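Local coordinates for protein A49R (Vaccinia virus, PDB 4D5T) that inhibits host NF-kappa-B activation by interacting with BTRC, which diminishes ubiquitination of the inhibitor NFKBIA and keeps p65/RELA in the cytoplasm, at residues V37-C42 / T104-M109; S52-V57 / N97-I102; D93-I98 / E137-L142. All coordinates share one frame; numbering follows the deposited sequence.

In the fold
All three contacts share helix 95-109, which meets a different helix in each: helix 29-40 in interaction 1, helix 49-61 in interaction 2 and helix 132-150 in interaction 3. Interaction 2 lies nearest the centre of the chain and is wholly apolar. Interaction 1, also buried, mixes hydrocarbon and sulfur packing with a lysine laid over an aromatic ring and a bridging water. Interaction 3, at the other end of the shared helix, is partly exposed, its leucines flanked by polar groups and a water. Phe39 and Ile40 join the first contact to Leu54, Asp55 and Ile102 of the second, and Leu142 and Ile139 join the third to Val99 and Phe53.

Interaction 1. Residues V37-C42 / T104-M109; sequences VNFIMC and TLKYIM
Phe39 is the first residue of 37-42 to meet 104-109, offering a ring face to Lys106. Its CG lies anti to the backbone N (chi1 174°), which carries the ring toward the other helix although the CB does not head there. The extended lysine chain crosses the phenyl group at about a right angle, with CD over the face, 4.0 Å from the ring centroid, in a CH-pi contact. NZ stands 4.4 Å from the same centroid and 32° off the normal, an off-centre cation-pi contact. One water takes a hydrogen bond from Lys106 NZ (2.6 Å) and gives another to Phe39 O, which also accepts from Cys42 N. Tyr58 forms a further cation-pi contact with the lysine.

Ile40 follows, at the closest backbone approach, where its CA is 4.2 Å from that of Lys106. Its carbonyl O receives a CA-H...O contact from Lys106 CA, 3.6 Å away. The CG2 branch packs on Met109 CG at 3.6 Å, while CG2 and CD1 both lie against Leu105 CB.

These close contacts join helices 29-40 and 95-109 of a Bcl-2-like, all-helical fold where both helices end. Helix 29-40 closes in a Schellman motif, with Cys42 at positive phi in the C-prime position and Arg43 N bonded to Asn38 O.

Met41 starts away from the partner helix, but bends at chi2 (-57°) and returns alongside Met109. Its SD reaches Met109 CG at 3.7 Å, with the two sulfurs slightly farther apart; Ala119 of helix 112-126 touches this side chain too. Cys42 is exposed and modelled in two conformers; in one of them SG lies near Lys106 CE, beside the stem of the ammonium group, so this contact is less certain.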
# COMPACT_ATOMS: atom_id res chain seq x y z
N VAL A 37 1.54 5.88 -6.14
CA VAL A 37 0.58 6.99 -6.15
C VAL A 37 -0.74 6.53 -6.81
O VAL A 37 -1.84 6.74 -6.28
CB VAL A 37 1.13 8.25 -6.84
CG1 VAL A 37 0.01 9.33 -6.98
CG2 VAL A 37 2.28 8.83 -6.04
N ASN A 38 -0.60 5.93 -7.96
CA ASN A 38 -1.79 5.46 -8.68
C ASN A 38 -2.60 4.43 -7.87
O ASN A 38 -3.82 4.46 -7.90
CB ASN A 38 -1.41 4.97 -10.07
CG ASN A 38 -1.10 6.13 -11.04
OD1 ASN A 38 -1.63 7.20 -10.91
ND2 ASN A 38 -0.36 5.85 -12.09
N PHE A 39 -1.94 3.51 -7.19
CA PHE A 39 -2.65 2.58 -6.30
C PHE A 39 -3.46 3.36 -5.21
O PHE A 39 -4.64 3.05 -4.95
CB PHE A 39 -1.65 1.62 -5.62
CG PHE A 39 -2.29 0.73 -4.58
CD1 PHE A 39 -3.07 -0.37 -4.97
CD2 PHE A 39 -2.19 1.04 -3.23
CE1 PHE A 39 -3.66 -1.19 -4.00
CE2 PHE A 39 -2.82 0.27 -2.28
CZ PHE A 39 -3.57 -0.85 -2.64
N ILE A 40 -2.81 4.32 -4.57
CA ILE A 40 -3.44 5.15 -3.55
C ILE A 40 -4.69 5.87 -4.10
O ILE A 40 -5.69 6.02 -3.36
CB ILE A 40 -2.41 6.12 -2.97
CG1 ILE A 40 -1.44 5.31 -2.06
CG2 ILE A 40 -3.04 7.27 -2.23
CD1 ILE A 40 -0.19 6.09 -1.73
N MET A 41 -4.62 6.28 -5.36
CA MET A 41 -5.72 7.00 -6.04
C MET A 41 -6.70 6.09 -6.82
O MET A 41 -7.53 6.58 -7.58
CB MET A 41 -5.15 8.02 -7.02
CG MET A 41 -4.11 9.01 -6.44
SD MET A 41 -4.81 9.91 -5.03
CE MET A 41 -3.31 10.72 -4.47
N CYS A 42 -6.62 4.79 -6.59
CA CYS A 42 -7.51 3.80 -7.17
C CYS A 42 -7.40 3.75 -8.67
O CYS A 42 -8.41 3.73 -9.38
CB CYS A 42 -8.95 4.07 -6.76
SG CYS A 42 -9.37 3.56 -5.11
N THR A 104 -3.37 2.98 4.31
CA THR A 104 -4.08 4.07 5.04
C THR A 104 -4.32 5.28 4.12
O THR A 104 -5.44 5.86 4.11
CB THR A 104 -3.28 4.53 6.27
OG1 THR A 104 -3.20 3.44 7.20
CG2 THR A 104 -4.00 5.70 6.96
N LEU A 105 -3.32 5.64 3.33
CA LEU A 105 -3.46 6.75 2.40
C LEU A 105 -4.57 6.43 1.38
O LEU A 105 -5.34 7.32 0.96
CB LEU A 105 -2.13 7.12 1.72
CG LEU A 105 -1.11 7.71 2.73
CD1 LEU A 105 0.24 7.89 2.08
CD2 LEU A 105 -1.49 8.98 3.37
N LYS A 106 -4.65 5.20 0.90
CA LYS A 106 -5.71 4.77 -0.01
C LYS A 106 -7.07 4.92 0.66
O LYS A 106 -8.00 5.48 0.06
CB LYS A 106 -5.48 3.33 -0.51
CG LYS A 106 -6.60 2.86 -1.42
CD LYS A 106 -6.28 1.57 -2.14
CE LYS A 106 -7.55 1.19 -2.93
NZ LYS A 106 -7.33 0.17 -3.94
N TYR A 107 -7.19 4.54 1.94
CA TYR A 107 -8.49 4.77 2.62
C TYR A 107 -8.86 6.24 2.65
O TYR A 107 -10.04 6.64 2.51
CB TYR A 107 -8.49 4.24 4.04
CG TYR A 107 -8.28 2.78 4.25
CD1 TYR A 107 -8.91 1.81 3.45
CD2 TYR A 107 -7.53 2.34 5.33
CE1 TYR A 107 -8.71 0.45 3.66
CE2 TYR A 107 -7.32 0.99 5.54
CZ TYR A 107 -7.94 0.05 4.73
OH TYR A 107 -7.78 -1.26 5.03
N ILE A 108 -7.87 7.09 2.93
CA ILE A 108 -8.09 8.52 3.08
C ILE A 108 -8.47 9.13 1.74
O ILE A 108 -9.43 9.92 1.66
CB ILE A 108 -6.87 9.25 3.66
CG1 ILE A 108 -6.62 8.81 5.10
CG2 ILE A 108 -7.08 10.77 3.59
CD1 ILE A 108 -5.36 9.42 5.64
N MET A 109 -7.82 8.67 0.67
CA MET A 109 -8.19 9.11 -0.70
C MET A 109 -9.51 8.53 -1.21
O MET A 109 -10.09 9.05 -2.17
CB MET A 109 -7.08 8.78 -1.70
CG MET A 109 -5.76 9.53 -1.50
SD MET A 109 -5.82 11.31 -1.55
CE MET A 109 -6.16 11.75 0.10
O HOH W 1 -6.03 0.81 -6.12

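Interaction 2. Residues S52-V57 / N97-I102; sequences SFLDTV and NIVDAI
Leu54 and Val99 meet through their methyls near the centre of the molecule. The leucine sets CD2 against both valine branches, 4.0 Å from CG1 and 4.1 Å from CG2 of Val99. Its other methyl, CD1, turns to Ile102 and lies 4.0 Å from CG2 of that residue, so the forked leucine end spans one turn of the partner helix. Val99 is in turn touched by three residues of 52-57. Its CG2 comes to the edge of the Phe53 ring, near the ring plane and 4.1 Å from CE2, while CG1 approaches Val57 CG1 at 4.2 Å.

The Phe53 edge gets there because CG is anti to the backbone N (chi1 172°), which swings the ring toward the valine from a CB that starts off to one side. Val57, one turn further along the same helix, sets CG2 3.8 Å above one face of that ring, offset toward its rim.

Here helix 49-61 passes helix 95-109, a central helix of this Bcl-2-like bundle. The short segments cross at -74°, with axes 11.0 Å apart at closest approach, and the spacing is filled by branched aliphatic groups and one aromatic edge. All five touching residues are buried, and the side chains that meet are entirely apolar.

Side chains of three other helices pack around them. Phe39 of helix 29-40 touches both Leu54 and Ile102, and Ile36 and Ile40 of that helix also pack on Ile102. Leu142 of helix 132-150 touches both Phe53 and Val99, while Leu13 and Ile16 of helix 9-23 reach Phe53. Further out, Asp100, on the side of its helix turned away from 52-57, forms a salt bridge with Lys86.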
# COMPACT_ATOMS: atom_id res chain seq x y z
N SER A 52 0.32 -5.42 -7.26
CA SER A 52 -0.47 -6.63 -7.02
C SER A 52 -0.41 -7.14 -5.57
O SER A 52 -1.46 -7.49 -4.98
CB SER A 52 -0.09 -7.72 -8.04
OG SER A 52 -0.95 -8.82 -7.81
N PHE A 53 0.78 -7.12 -4.97
CA PHE A 53 0.96 -7.42 -3.52
C PHE A 53 0.09 -6.50 -2.69
O PHE A 53 -0.70 -6.98 -1.84
CB PHE A 53 2.44 -7.36 -3.13
CG PHE A 53 2.69 -7.48 -1.64
CD1 PHE A 53 2.77 -8.72 -1.04
CD2 PHE A 53 2.91 -6.36 -0.89
CE1 PHE A 53 2.97 -8.85 0.32
CE2 PHE A 53 3.23 -6.49 0.49
CZ PHE A 53 3.22 -7.73 1.06
N LEU A 54 0.21 -5.20 -2.92
CA LEU A 54 -0.59 -4.25 -2.12
C LEU A 54 -2.08 -4.52 -2.26
O LEU A 54 -2.86 -4.42 -1.28
CB LEU A 54 -0.26 -2.82 -2.54
CG LEU A 54 1.13 -2.33 -2.19
CD1 LEU A 54 1.41 -0.98 -2.82
CD2 LEU A 54 1.27 -2.17 -0.67
N ASP A 55 -2.54 -4.78 -3.49
CA ASP A 55 -3.94 -5.01 -3.77
C ASP A 55 -4.43 -6.28 -3.08
O ASP A 55 -5.49 -6.29 -2.48
CB ASP A 55 -4.15 -5.10 -5.30
CG ASP A 55 -5.59 -5.30 -5.69
OD1 ASP A 55 -6.34 -4.35 -5.60
OD2 ASP A 55 -5.96 -6.42 -6.06
N THR A 56 -3.62 -7.33 -3.15
CA THR A 56 -3.90 -8.57 -2.40
C THR A 56 -3.99 -8.32 -0.90
O THR A 56 -4.95 -8.76 -0.26
CB THR A 56 -2.91 -9.65 -2.77
OG1 THR A 56 -3.09 -9.94 -4.15
CG2 THR A 56 -3.14 -10.92 -1.97
N VAL A 57 -3.06 -7.55 -0.31
CA VAL A 57 -3.10 -7.30 1.09
C VAL A 57 -4.31 -6.48 1.45
O VAL A 57 -5.05 -6.77 2.45
CB VAL A 57 -1.79 -6.56 1.56
CG1 VAL A 57 -1.87 -6.09 3.02
CG2 VAL A 57 -0.60 -7.45 1.39
N ASN A 97 5.24 -1.16 8.14
CA ASN A 97 4.75 0.24 8.34
C ASN A 97 4.54 0.99 7.08
O ASN A 97 3.62 1.84 6.98
CB ASN A 97 5.65 1.02 9.34
CG ASN A 97 5.55 0.46 10.75
OD1 ASN A 97 4.62 -0.24 11.07
ND2 ASN A 97 6.46 0.83 11.60
N ILE A 98 5.42 0.74 6.11
CA ILE A 98 5.26 1.30 4.78
C ILE A 98 3.99 0.82 4.07
O ILE A 98 3.23 1.63 3.50
CB ILE A 98 6.52 1.01 3.93
CG1 ILE A 98 7.65 1.93 4.41
CG2 ILE A 98 6.24 1.24 2.43
CD1 ILE A 98 9.00 1.53 3.92
N VAL A 99 3.71 -0.47 4.17
CA VAL A 99 2.54 -1.05 3.58
C VAL A 99 1.28 -0.51 4.27
O VAL A 99 0.30 -0.07 3.63
CB VAL A 99 2.60 -2.58 3.58
CG1 VAL A 99 1.23 -3.19 3.19
CG2 VAL A 99 3.62 -3.03 2.61
N ASP A 100 1.34 -0.43 5.59
CA ASP A 100 0.24 0.22 6.36
C ASP A 100 0.03 1.67 5.94
O ASP A 100 -1.14 2.12 5.79
CB ASP A 100 0.59 0.13 7.88
CG ASP A 100 -0.45 0.81 8.78
OD1 ASP A 100 -1.59 0.35 8.83
OD2 ASP A 100 -0.13 1.82 9.38
N ALA A 101 1.11 2.44 5.74
CA ALA A 101 1.00 3.79 5.32
C ALA A 101 0.31 3.91 3.97
O ALA A 101 -0.62 4.73 3.82
CB ALA A 101 2.36 4.51 5.28
N ILE A 102 0.73 3.11 2.99
CA ILE A 102 0.15 3.16 1.68
C ILE A 102 -1.35 2.82 1.71
O ILE A 102 -2.13 3.52 1.09
CB ILE A 102 0.90 2.20 0.71
CG1 ILE A 102 2.32 2.77 0.42
CG2 ILE A 102 0.19 2.07 -0.59
CD1 ILE A 102 3.30 1.75 -0.13

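Interaction 3. Residues D93-I98 / E137-L142; sequences DNLENI and ENILQL
Leu95 makes the main apolar contact, reaching across to Asn138, Ile139 and Leu142. Its CB meets Asn138 CB at 3.7 Å. Beyond it, CD2 comes within 3.6 Å of Ile139 N, packing against the backbone and, less closely, Ile139 CB. Leu142 crosses the leucine at about a right angle, with CD2 3.8 Å from Leu95 CG. The other branch of Leu142 turns to the exposed Glu96, where CD1 lies 3.8 Å from Glu96 CB and also touches CG, so the glutamate contributes the hydrocarbon base of its side chain.

The contact joins the start of helix 95-109 to helix 132-150 of the Bcl-2-like fold, at a kink where the N atoms of Leu140 and Gln141 lack bonds to the preceding turn. Val134 and Ile135, earlier in helix 132-150, continue the packing on Leu95.

The polar interactions involve Asp93, Asn138 and the helix start. A water donates to Asp93 O (2.6 Å) and accepts from Asn138 ND2 (2.9 Å), bridging the two segments. The same amide nitrogen is also bonded to Val134 O. Within 93-98, Asn94 caps helix 95-109: with CG anti to its own N (chi1 -178°) and beside its carbonyl carbon, OD1 faces the first turn and accepts from Asn97 N at 2.8 Å, the donor tilted 33° from the carbonyl plane.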
# COMPACT_ATOMS: atom_id res chain seq x y z
N ASP A 93 12.94 2.01 7.90
CA ASP A 93 13.32 0.69 7.39
C ASP A 93 12.35 -0.44 7.73
O ASP A 93 12.75 -1.63 7.70
CB ASP A 93 14.71 0.29 7.92
CG ASP A 93 15.81 1.23 7.42
OD1 ASP A 93 15.66 1.86 6.35
OD2 ASP A 93 16.83 1.34 8.12
N ASN A 94 11.12 -0.10 8.03
CA ASN A 94 10.12 -1.11 8.39
C ASN A 94 9.08 -1.23 7.28
O ASN A 94 8.29 -0.31 7.07
CB ASN A 94 9.46 -0.73 9.74
CG ASN A 94 8.44 -1.76 10.23
OD1 ASN A 94 7.51 -2.15 9.54
ND2 ASN A 94 8.62 -2.21 11.48
N LEU A 95 9.06 -2.35 6.59
CA LEU A 95 8.16 -2.51 5.45
C LEU A 95 6.72 -2.65 5.86
O LEU A 95 5.85 -2.15 5.17
CB LEU A 95 8.56 -3.73 4.59
CG LEU A 95 7.74 -3.93 3.31
CD1 LEU A 95 7.91 -2.76 2.34
CD2 LEU A 95 8.17 -5.28 2.66
N GLU A 96 6.45 -3.35 6.95
CA GLU A 96 5.07 -3.45 7.44
C GLU A 96 4.46 -2.07 7.61
O GLU A 96 3.33 -1.80 7.20
CB GLU A 96 4.98 -4.23 8.73
CG GLU A 96 3.56 -4.47 9.21
CD GLU A 96 3.56 -5.55 10.34
OE1 GLU A 96 4.55 -5.69 11.06
OE2 GLU A 96 2.63 -6.32 10.45
N ASN A 97 5.24 -1.16 8.14
CA ASN A 97 4.75 0.24 8.34
C ASN A 97 4.54 0.99 7.08
O ASN A 97 3.62 1.84 6.98
CB ASN A 97 5.65 1.02 9.34
CG ASN A 97 5.55 0.46 10.75
OD1 ASN A 97 4.62 -0.24 11.07
ND2 ASN A 97 6.46 0.83 11.60
N ILE A 98 5.42 0.74 6.11
CA ILE A 98 5.26 1.30 4.78
C ILE A 98 3.99 0.82 4.07
O ILE A 98 3.23 1.63 3.50
CB ILE A 98 6.52 1.01 3.93
CG1 ILE A 98 7.65 1.93 4.41
CG2 ILE A 98 6.24 1.24 2.43
CD1 ILE A 98 9.00 1.53 3.92
N GLU A 137 14.56 -6.41 1.27
CA GLU A 137 15.01 -6.99 2.49
C GLU A 137 13.88 -7.67 3.30
O GLU A 137 14.17 -8.54 4.12
CB GLU A 137 15.74 -5.89 3.27
CG GLU A 137 16.59 -6.32 4.44
CD GLU A 137 17.60 -5.31 4.95
OE1 GLU A 137 17.85 -4.16 4.44
OE2 GLU A 137 18.25 -5.75 5.90
N ASN A 138 12.65 -7.20 3.14
CA ASN A 138 11.59 -7.57 4.04
C ASN A 138 10.32 -8.20 3.44
O ASN A 138 9.48 -8.69 4.19
CB ASN A 138 11.16 -6.32 4.84
CG ASN A 138 12.26 -5.76 5.69
OD1 ASN A 138 12.67 -6.40 6.67
ND2 ASN A 138 12.85 -4.63 5.25
N ILE A 139 10.13 -8.22 2.11
CA ILE A 139 8.83 -8.67 1.60
C ILE A 139 8.43 -10.13 1.89
O ILE A 139 7.27 -10.44 2.19
CB ILE A 139 8.60 -8.38 0.08
CG1 ILE A 139 7.09 -8.53 -0.25
CG2 ILE A 139 9.51 -9.18 -0.82
CD1 ILE A 139 6.54 -7.55 -1.18
N LEU A 140 9.41 -11.03 1.82
CA LEU A 140 9.08 -12.45 2.09
C LEU A 140 8.58 -12.59 3.53
O LEU A 140 7.57 -13.26 3.80
CB LEU A 140 10.25 -13.32 1.76
CG LEU A 140 10.68 -13.32 0.28
CD1 LEU A 140 11.86 -14.25 0.11
CD2 LEU A 140 9.62 -13.69 -0.78
N GLN A 141 9.31 -12.00 4.47
CA GLN A 141 8.89 -12.08 5.87
C GLN A 141 7.53 -11.44 6.10
O GLN A 141 6.75 -11.96 6.90
CB GLN A 141 9.90 -11.43 6.79
CG GLN A 141 9.59 -11.56 8.27
CD GLN A 141 9.57 -13.01 8.74
OE1 GLN A 141 10.59 -13.67 8.71
NE2 GLN A 141 8.41 -13.50 9.17
N LEU A 142 7.32 -10.28 5.49
CA LEU A 142 6.05 -9.57 5.66
C LEU A 142 4.88 -10.40 5.13
O LEU A 142 3.82 -10.49 5.76
CB LEU A 142 6.05 -8.25 4.96
CG LEU A 142 4.72 -7.50 5.05
CD1 LEU A 142 4.32 -7.23 6.48
CD2 LEU A 142 4.83 -6.21 4.32
O HOH W 2 14.76 -3.03 6.70